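Local coordinates for acetate kinase (PDB 4H0O), which probably interconverts acetate and acetyl phosphate as a pyrophosphate-dependent acetate kinase of the ASKHA superfamily, with a ribonuclease H-like fold, at residues A156-Y168 with C219-N233. Sequence-based numbering, arbitrary orientation.
Sequences AFHSTISQAERTY and CGIVNGKSFDTSMGN
His158 and Ser226 meet through their first torsions: the imidazole leaves its backbone anti to the carbonyl carbon (chi1 -58°), while OG of Ser226 extends anti to the backbone N (chi1 177°). His158 ND1 and Ser226 OG, 2.9 Å apart, form a nearly straight hydrogen bond (166°) in the ring plane; also near the ring plane, Cys219 SG lies 3.8 Å from His158 CE1, and Thr229 CG2 sits over one face. NE2 of His158 bonds to Phe183 O.

Thr160 OG1 bonds to Ser226 O at 2.9 Å, in the carbonyl plane and on a lone pair. A water takes the N-H of Ser226 and donates to Phe157 O and Thr160 OG1, so the N-H and C=O of Ser226, on strand 225-229, are met by the water and Thr160. Phe157 presents its ring edge to Gly224 O, with CE1 3.6 Å away. Ile161 lays CG2 3.4 Å from Phe227 O, at the classic bulge where Phe227 and Asp228 face Gly220.

Near the subunit interface, Glu165 OE1 and Asp228 OD2 approach to 4.1 Å; Glu323 adds a further carboxylate, while Lys180 and, from the second subunit, Lys315 lie at long, weak ion-pair range of Asp228 and probably offset the repulsion in part. With both ring nitrogens bonded, the His158 side chain, about 6 Å from that of His184, a predicted transition-state stabiliser, is held in a fixed orientation, consistent with second-shell support of the active site.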
ATOM      1  N   ALA B 156      15.864  -6.605  13.548  1.00 36.32           N
ATOM      2  CA  ALA B 156      15.482  -7.112  14.870  1.00 38.25           C
ATOM      3  C   ALA B 156      14.385  -6.316  15.588  1.00 30.71           C
ATOM      4  O   ALA B 156      13.533  -6.904  16.254  1.00 38.14           O
ATOM      5  CB  ALA B 156      16.711  -7.242  15.763  1.00 31.83           C
ATOM      6  N   PHE B 157      14.413  -4.989  15.461  1.00 32.65           N
ATOM      7  CA  PHE B 157      13.448  -4.121  16.146  1.00 36.44           C
ATOM      8  C   PHE B 157      12.009  -4.478  15.793  1.00 34.32           C
ATOM      9  O   PHE B 157      11.095  -4.261  16.587  1.00 36.65           O
ATOM     10  CB  PHE B 157      13.718  -2.642  15.823  1.00 34.29           C
ATOM     11  CG  PHE B 157      12.766  -1.676  16.496  1.00 31.48           C
ATOM     12  CD1 PHE B 157      12.674  -1.610  17.880  1.00 36.94           C
ATOM     13  CD2 PHE B 157      11.985  -0.810  15.739  1.00 33.85           C
ATOM     14  CE1 PHE B 157      11.806  -0.712  18.497  1.00 39.28           C
ATOM     15  CE2 PHE B 157      11.116   0.091  16.349  1.00 37.94           C
ATOM     16  CZ  PHE B 157      11.028   0.140  17.730  1.00 31.40           C
ATOM     17  N   HIS B 158      11.818  -5.037  14.604  1.00 37.25           N
ATOM     18  CA  HIS B 158      10.484  -5.348  14.109  1.00 38.84           C
ATOM     19  C   HIS B 158      10.019  -6.760  14.469  1.00 40.20           C
ATOM     20  O   HIS B 158       9.029  -7.249  13.918  1.00 33.39           O
ATOM     21  CB  HIS B 158      10.431  -5.147  12.592  1.00 26.53           C
ATOM     22  CG  HIS B 158      10.795  -3.764  12.156  1.00 33.85           C
ATOM     23  ND1 HIS B 158      10.093  -2.646  12.554  1.00 33.78           N
ATOM     24  CD2 HIS B 158      11.785  -3.313  11.343  1.00 38.10           C
ATOM     25  CE1 HIS B 158      10.634  -1.569  12.011  1.00 30.11           C
ATOM     26  NE2 HIS B 158      11.660  -1.947  11.271  1.00 36.18           N
ATOM     27  N   SER B 159      10.721  -7.407  15.396  1.00 34.41           N
ATOM     28  CA  SER B 159      10.341  -8.749  15.835  1.00 40.37           C
ATOM     29  C   SER B 159       9.042  -8.733  16.647  1.00 33.27           C
ATOM     30  O   SER B 159       8.389  -9.762  16.809  1.00 36.77           O
ATOM     31  CB  SER B 159      11.464  -9.391  16.655  1.00 29.54           C
ATOM     32  OG  SER B 159      11.452  -8.923  17.992  1.00 46.07           O
ATOM     33  N   THR B 160       8.667  -7.558  17.148  1.00 34.89           N
ATOM     34  CA  THR B 160       7.457  -7.417  17.957  1.00 32.22           C
ATOM     35  C   THR B 160       6.193  -7.277  17.115  1.00 37.97           C
ATOM     36  O   THR B 160       5.083  -7.273  17.651  1.00 44.22           O
ATOM     37  CB  THR B 160       7.549  -6.223  18.923  1.00 38.15           C
ATOM     38  OG1 THR B 160       7.880  -5.033  18.193  1.00 32.37           O
ATOM     39  CG2 THR B 160       8.608  -6.480  19.985  1.00 28.10           C
ATOM     40  N   ILE B 161       6.360  -7.150  15.801  1.00 38.62           N
ATOM     41  CA  ILE B 161       5.213  -7.074  14.898  1.00 41.28           C
ATOM     42  C   ILE B 161       4.473  -8.417  14.895  1.00 37.03           C
ATOM     43  O   ILE B 161       5.083  -9.467  14.690  1.00 37.94           O
ATOM     44  CB  ILE B 161       5.640  -6.701  13.458  1.00 34.93           C
ATOM     45  CG1 ILE B 161       6.327  -5.334  13.433  1.00 40.63           C
ATOM     46  CG2 ILE B 161       4.445  -6.669  12.538  1.00 34.24           C
ATOM     47  CD1 ILE B 161       6.681  -4.844  12.027  1.00 35.37           C
ATOM     48  N   SER B 162       3.162  -8.379  15.128  1.00 37.25           N
ATOM     49  CA  SER B 162       2.365  -9.601  15.232  1.00 38.48           C
ATOM     50  C   SER B 162       2.137 -10.273  13.882  1.00 39.68           C
ATOM     51  O   SER B 162       2.297  -9.643  12.835  1.00 40.72           O
ATOM     52  CB  SER B 162       1.023  -9.307  15.902  1.00 35.24           C
ATOM     53  OG  SER B 162       1.211  -8.856  17.230  1.00 52.14           O
ATOM     54  N   GLN B 163       1.751 -11.548  13.918  1.00 39.37           N
ATOM     55  CA  GLN B 163       1.577 -12.354  12.709  1.00 41.60           C
ATOM     56  C   GLN B 163       0.636 -11.717  11.687  1.00 39.80           C
ATOM     57  O   GLN B 163       0.935 -11.691  10.494  1.00 40.87           O
ATOM     58  CB  GLN B 163       1.083 -13.762  13.062  1.00 39.34           C
ATOM     59  CG  GLN B 163       0.887 -14.670  11.847  1.00 42.94           C
ATOM     60  CD  GLN B 163       0.304 -16.026  12.206  1.00 53.80           C
ATOM     61  OE1 GLN B 163      -0.234 -16.216  13.297  1.00 54.00           O
ATOM     62  NE2 GLN B 163       0.411 -16.978  11.285  1.00 38.56           N
ATOM     63  N   ALA B 164      -0.492 -11.200  12.160  1.00 39.74           N
ATOM     64  CA  ALA B 164      -1.486 -10.590  11.282  1.00 41.69           C
ATOM     65  C   ALA B 164      -0.926  -9.403  10.501  1.00 44.91           C
ATOM     66  O   ALA B 164      -1.374  -9.115   9.388  1.00 48.11           O
ATOM     67  CB  ALA B 164      -2.710 -10.167  12.081  1.00 34.20           C
ATOM     68  N   GLU B 165       0.050  -8.716  11.091  1.00 36.75           N
ATOM     69  CA  GLU B 165       0.641  -7.535  10.472  1.00 34.50           C
ATOM     70  C   GLU B 165       1.818  -7.907   9.568  1.00 36.79           C
ATOM     71  O   GLU B 165       2.221  -7.121   8.708  1.00 36.58           O
ATOM     72  CB  GLU B 165       1.105  -6.551  11.550  1.00 41.30           C
ATOM     73  CG  GLU B 165       0.223  -6.516  12.793  1.00 54.33           C
ATOM     74  CD  GLU B 165      -1.021  -5.670  12.607  1.00 62.54           C
ATOM     75  OE1 GLU B 165      -0.907  -4.565  12.036  1.00 69.22           O
ATOM     76  OE2 GLU B 165      -2.112  -6.108  13.030  1.00 54.54           O
ATOM     77  N   ARG B 166       2.367  -9.103   9.769  1.00 29.11           N
ATOM     78  CA  ARG B 166       3.489  -9.588   8.964  1.00 31.74           C
ATOM     79  C   ARG B 166       3.013 -10.446   7.800  1.00 35.03           C
ATOM     80  O   ARG B 166       3.805 -10.817   6.928  1.00 32.57           O
ATOM     81  CB  ARG B 166       4.450 -10.426   9.815  1.00 33.50           C
ATOM     82  CG  ARG B 166       5.195  -9.674  10.901  1.00 42.97           C
ATOM     83  CD  ARG B 166       6.175 -10.590  11.627  1.00 46.50           C
ATOM     84  NE  ARG B 166       7.264 -11.035  10.760  1.00 51.79           N
ATOM     85  CZ  ARG B 166       7.993 -12.129  10.966  1.00 54.17           C
ATOM     86  NH1 ARG B 166       7.747 -12.906  12.012  1.00 54.54           N
ATOM     87  NH2 ARG B 166       8.961 -12.448  10.119  1.00 49.69           N
ATOM     88  N   THR B 167       1.719 -10.760   7.794  1.00 28.97           N
ATOM     89  CA  THR B 167       1.162 -11.743   6.862  1.00 29.61           C
ATOM     90  C   THR B 167       0.463 -11.126   5.651  1.00 30.31           C
ATOM     91  O   THR B 167      -0.448 -10.306   5.796  1.00 31.65           O
ATOM     92  CB  THR B 167       0.154 -12.672   7.572  1.00 37.13           C
ATOM     93  OG1 THR B 167       0.804 -13.341   8.659  1.00 38.87           O
ATOM     94  CG2 THR B 167      -0.406 -13.704   6.603  1.00 36.79           C
ATOM     95  N   TYR B 168       0.884 -11.538   4.458  1.00 35.25           N
ATOM     96  CA  TYR B 168       0.202 -11.143   3.233  1.00 36.65           C
ATOM     97  C   TYR B 168      -0.922 -12.127   2.908  1.00 32.17           C
ATOM     98  O   TYR B 168      -0.797 -13.330   3.143  1.00 34.91           O
ATOM     99  CB  TYR B 168       1.195 -11.050   2.074  1.00 32.42           C
ATOM    100  CG  TYR B 168       2.182  -9.916   2.222  1.00 33.88           C
ATOM    101  CD1 TYR B 168       1.776  -8.597   2.058  1.00 31.91           C
ATOM    102  CD2 TYR B 168       3.517 -10.160   2.522  1.00 35.92           C
ATOM    103  CE1 TYR B 168       2.667  -7.554   2.191  1.00 30.26           C
ATOM    104  CE2 TYR B 168       4.420  -9.119   2.657  1.00 38.14           C
ATOM    105  CZ  TYR B 168       3.987  -7.817   2.490  1.00 38.48           C
ATOM    106  OH  TYR B 168       4.870  -6.772   2.619  1.00 37.94           O
ATOM    107  N   CYS B 219       7.270   3.831  10.438  1.00 26.05           N
ATOM    108  CA  CYS B 219       7.022   2.823  11.458  1.00 28.80           C
ATOM    109  C   CYS B 219       5.982   3.293  12.475  1.00 34.64           C
ATOM    110  O   CYS B 219       6.093   4.391  13.027  1.00 30.72           O
ATOM    111  CB  CYS B 219       8.322   2.458  12.174  1.00 25.03           C
ATOM    112  SG  CYS B 219       8.177   1.041  13.290  1.00 36.97           S
ATOM    113  N   GLY B 220       4.970   2.464  12.717  1.00 31.38           N
ATOM    114  CA  GLY B 220       4.006   2.750  13.763  1.00 22.89           C
ATOM    115  C   GLY B 220       4.509   2.167  15.070  1.00 30.13           C
ATOM    116  O   GLY B 220       4.734   0.958  15.169  1.00 34.33           O
ATOM    117  N   ILE B 221       4.690   3.022  16.073  1.00 29.41           N
ATOM    118  CA  ILE B 221       5.296   2.599  17.330  1.00 31.79           C
ATOM    119  C   ILE B 221       4.369   2.813  18.532  1.00 35.30           C
ATOM    120  O   ILE B 221       3.971   3.943  18.836  1.00 26.60           O
ATOM    121  CB  ILE B 221       6.640   3.314  17.554  1.00 34.57           C
ATOM    122  CG1 ILE B 221       7.597   2.979  16.406  1.00 26.89           C
ATOM    123  CG2 ILE B 221       7.245   2.909  18.887  1.00 26.69           C
ATOM    124  CD1 ILE B 221       8.823   3.859  16.344  1.00 27.69           C
ATOM    125  N   VAL B 222       4.026   1.717  19.204  1.00 36.37           N
ATOM    126  CA  VAL B 222       3.156   1.774  20.374  1.00 30.45           C
ATOM    127  C   VAL B 222       3.953   1.452  21.631  1.00 32.80           C
ATOM    128  O   VAL B 222       4.428   0.326  21.804  1.00 35.21           O
ATOM    129  CB  VAL B 222       1.967   0.800  20.249  1.00 39.57           C
ATOM    130  CG1 VAL B 222       1.072   0.881  21.484  1.00 26.37           C
ATOM    131  CG2 VAL B 222       1.166   1.108  18.999  1.00 36.68           C
ATOM    132  N   ASN B 223       4.100   2.452  22.497  1.00 42.99           N
ATOM    133  CA  ASN B 223       4.825   2.297  23.756  1.00 42.24           C
ATOM    134  C   ASN B 223       6.263   1.796  23.586  1.00 41.49           C
ATOM    135  O   ASN B 223       6.727   0.948  24.349  1.00 34.99           O
ATOM    136  CB  ASN B 223       4.037   1.408  24.726  1.00 36.93           C
ATOM    137  CG  ASN B 223       2.638   1.941  24.997  1.00 52.06           C
ATOM    138  OD1 ASN B 223       2.344   3.114  24.738  1.00 42.82           O
ATOM    139  ND2 ASN B 223       1.769   1.085  25.529  1.00 41.55           N
ATOM    140  N   GLY B 224       6.955   2.325  22.580  1.00 35.45           N
ATOM    141  CA  GLY B 224       8.357   2.009  22.365  1.00 27.91           C
ATOM    142  C   GLY B 224       8.622   0.820  21.460  1.00 32.80           C
ATOM    143  O   GLY B 224       9.781   0.502  21.175  1.00 33.79           O
ATOM    144  N   LYS B 225       7.557   0.162  21.003  1.00 34.72           N
ATOM    145  CA  LYS B 225       7.705  -1.045  20.192  1.00 42.14           C
ATOM    146  C   LYS B 225       7.062  -0.927  18.814  1.00 36.92           C
ATOM    147  O   LYS B 225       5.984  -0.347  18.664  1.00 36.87           O
ATOM    148  CB  LYS B 225       7.165  -2.266  20.946  1.00 39.00           C
ATOM    149  CG  LYS B 225       8.095  -2.740  22.058  1.00 41.29           C
ATOM    150  CD  LYS B 225       7.339  -3.128  23.320  1.00 54.76           C
ATOM    151  CE  LYS B 225       6.747  -4.522  23.225  1.00 62.35           C
ATOM    152  NZ  LYS B 225       6.084  -4.915  24.502  1.00 69.61           N
ATOM    153  N   SER B 226       7.741  -1.471  17.809  1.00 33.30           N
ATOM    154  CA  SER B 226       7.216  -1.491  16.450  1.00 35.92           C
ATOM    155  C   SER B 226       5.913  -2.284  16.409  1.00 32.26           C
ATOM    156  O   SER B 226       5.874  -3.441  16.830  1.00 30.83           O
ATOM    157  CB  SER B 226       8.241  -2.118  15.502  1.00 31.23           C
ATOM    158  OG  SER B 226       7.736  -2.207  14.182  1.00 33.89           O
ATOM    159  N   PHE B 227       4.845  -1.653  15.925  1.00 34.20           N
ATOM    160  CA  PHE B 227       3.564  -2.329  15.753  1.00 25.75           C
ATOM    161  C   PHE B 227       3.408  -2.737  14.292  1.00 31.73           C
ATOM    162  O   PHE B 227       3.063  -3.878  13.984  1.00 30.75           O
ATOM    163  CB  PHE B 227       2.407  -1.424  16.189  1.00 35.61           C
ATOM    164  CG  PHE B 227       1.067  -2.113  16.199  1.00 31.83           C
ATOM    165  CD1 PHE B 227       0.617  -2.766  17.337  1.00 36.85           C
ATOM    166  CD2 PHE B 227       0.257  -2.107  15.070  1.00 38.56           C
ATOM    167  CE1 PHE B 227      -0.615  -3.402  17.349  1.00 32.79           C
ATOM    168  CE2 PHE B 227      -0.978  -2.742  15.075  1.00 35.25           C
ATOM    169  CZ  PHE B 227      -1.413  -3.390  16.216  1.00 39.30           C
ATOM    170  N   ASP B 228       3.657  -1.799  13.387  1.00 29.85           N
ATOM    171  CA  ASP B 228       3.707  -2.128  11.968  1.00 32.71           C
ATOM    172  C   ASP B 228       4.686  -1.209  11.253  1.00 34.08           C
ATOM    173  O   ASP B 228       5.111  -0.192  11.810  1.00 35.56           O
ATOM    174  CB  ASP B 228       2.323  -2.045  11.323  1.00 28.02           C
ATOM    175  CG  ASP B 228       2.250  -2.805  10.006  1.00 44.35           C
ATOM    176  OD1 ASP B 228       3.128  -3.661   9.762  1.00 42.20           O
ATOM    177  OD2 ASP B 228       1.320  -2.552   9.214  1.00 45.64           O
ATOM    178  N   THR B 229       5.047  -1.570  10.025  1.00 36.09           N
ATOM    179  CA  THR B 229       6.034  -0.800   9.281  1.00 35.67           C
ATOM    180  C   THR B 229       5.795  -0.843   7.774  1.00 37.23           C
ATOM    181  O   THR B 229       5.029  -1.668   7.274  1.00 39.35           O
ATOM    182  CB  THR B 229       7.464  -1.268   9.595  1.00 33.90           C
ATOM    183  OG1 THR B 229       8.406  -0.305   9.105  1.00 36.29           O
ATOM    184  CG2 THR B 229       7.733  -2.621   8.952  1.00 34.46           C
ATOM    185  N   SER B 230       6.489   0.035   7.060  1.00 38.50           N
ATOM    186  CA  SER B 230       6.191   0.318   5.662  1.00 27.33           C
ATOM    187  C   SER B 230       6.780  -0.693   4.676  1.00 31.92           C
ATOM    188  O   SER B 230       6.127  -1.068   3.700  1.00 27.36           O
ATOM    189  CB  SER B 230       6.695   1.720   5.324  1.00 30.67           C
ATOM    190  OG  SER B 230       5.988   2.263   4.233  1.00 43.48           O
ATOM    191  N   MET B 231       8.021  -1.111   4.907  1.00 37.77           N
ATOM    192  CA  MET B 231       8.643  -2.114   4.050  1.00 42.15           C
ATOM    193  C   MET B 231       8.029  -3.482   4.348  1.00 39.41           C
ATOM    194  O   MET B 231       7.345  -3.652   5.362  1.00 34.09           O
ATOM    195  CB  MET B 231      10.165  -2.135   4.244  1.00 38.86           C
ATOM    196  CG  MET B 231      10.894  -0.929   3.643  1.00 30.27           C
ATOM    197  SD  MET B 231      12.689  -0.942   3.920  1.00 49.70           S
ATOM    198  CE  MET B 231      13.207   0.421   2.872  1.00 31.40           C
ATOM    199  N   GLY B 232       8.253  -4.447   3.462  1.00 34.52           N
ATOM    200  CA  GLY B 232       7.679  -5.770   3.641  1.00 36.93           C
ATOM    201  C   GLY B 232       8.740  -6.849   3.655  1.00 33.74           C
ATOM    202  O   GLY B 232       9.743  -6.729   4.360  1.00 32.75           O
ATOM    203  N   ASN B 233       8.518  -7.903   2.876  1.00 33.69           N
ATOM    204  CA  ASN B 233       9.507  -8.962   2.731  1.00 33.87           C
ATOM    205  C   ASN B 233      10.778  -8.434   2.073  1.00 28.78           C
ATOM    206  O   ASN B 233      11.880  -8.889   2.375  1.00 35.73           O
ATOM    207  CB  ASN B 233       8.936 -10.120   1.911  1.00 38.13           C
ATOM    208  CG  ASN B 233       9.848 -11.332   1.899  1.00 36.74           C
ATOM    209  OD1 ASN B 233       9.835 -12.142   2.828  1.00 41.04           O
ATOM    210  ND2 ASN B 233      10.647 -11.464   0.846  1.00 32.67           N
TER
HETATM  211  O   HOH W   1       9.767  -3.102  18.667  1.00 34.08           O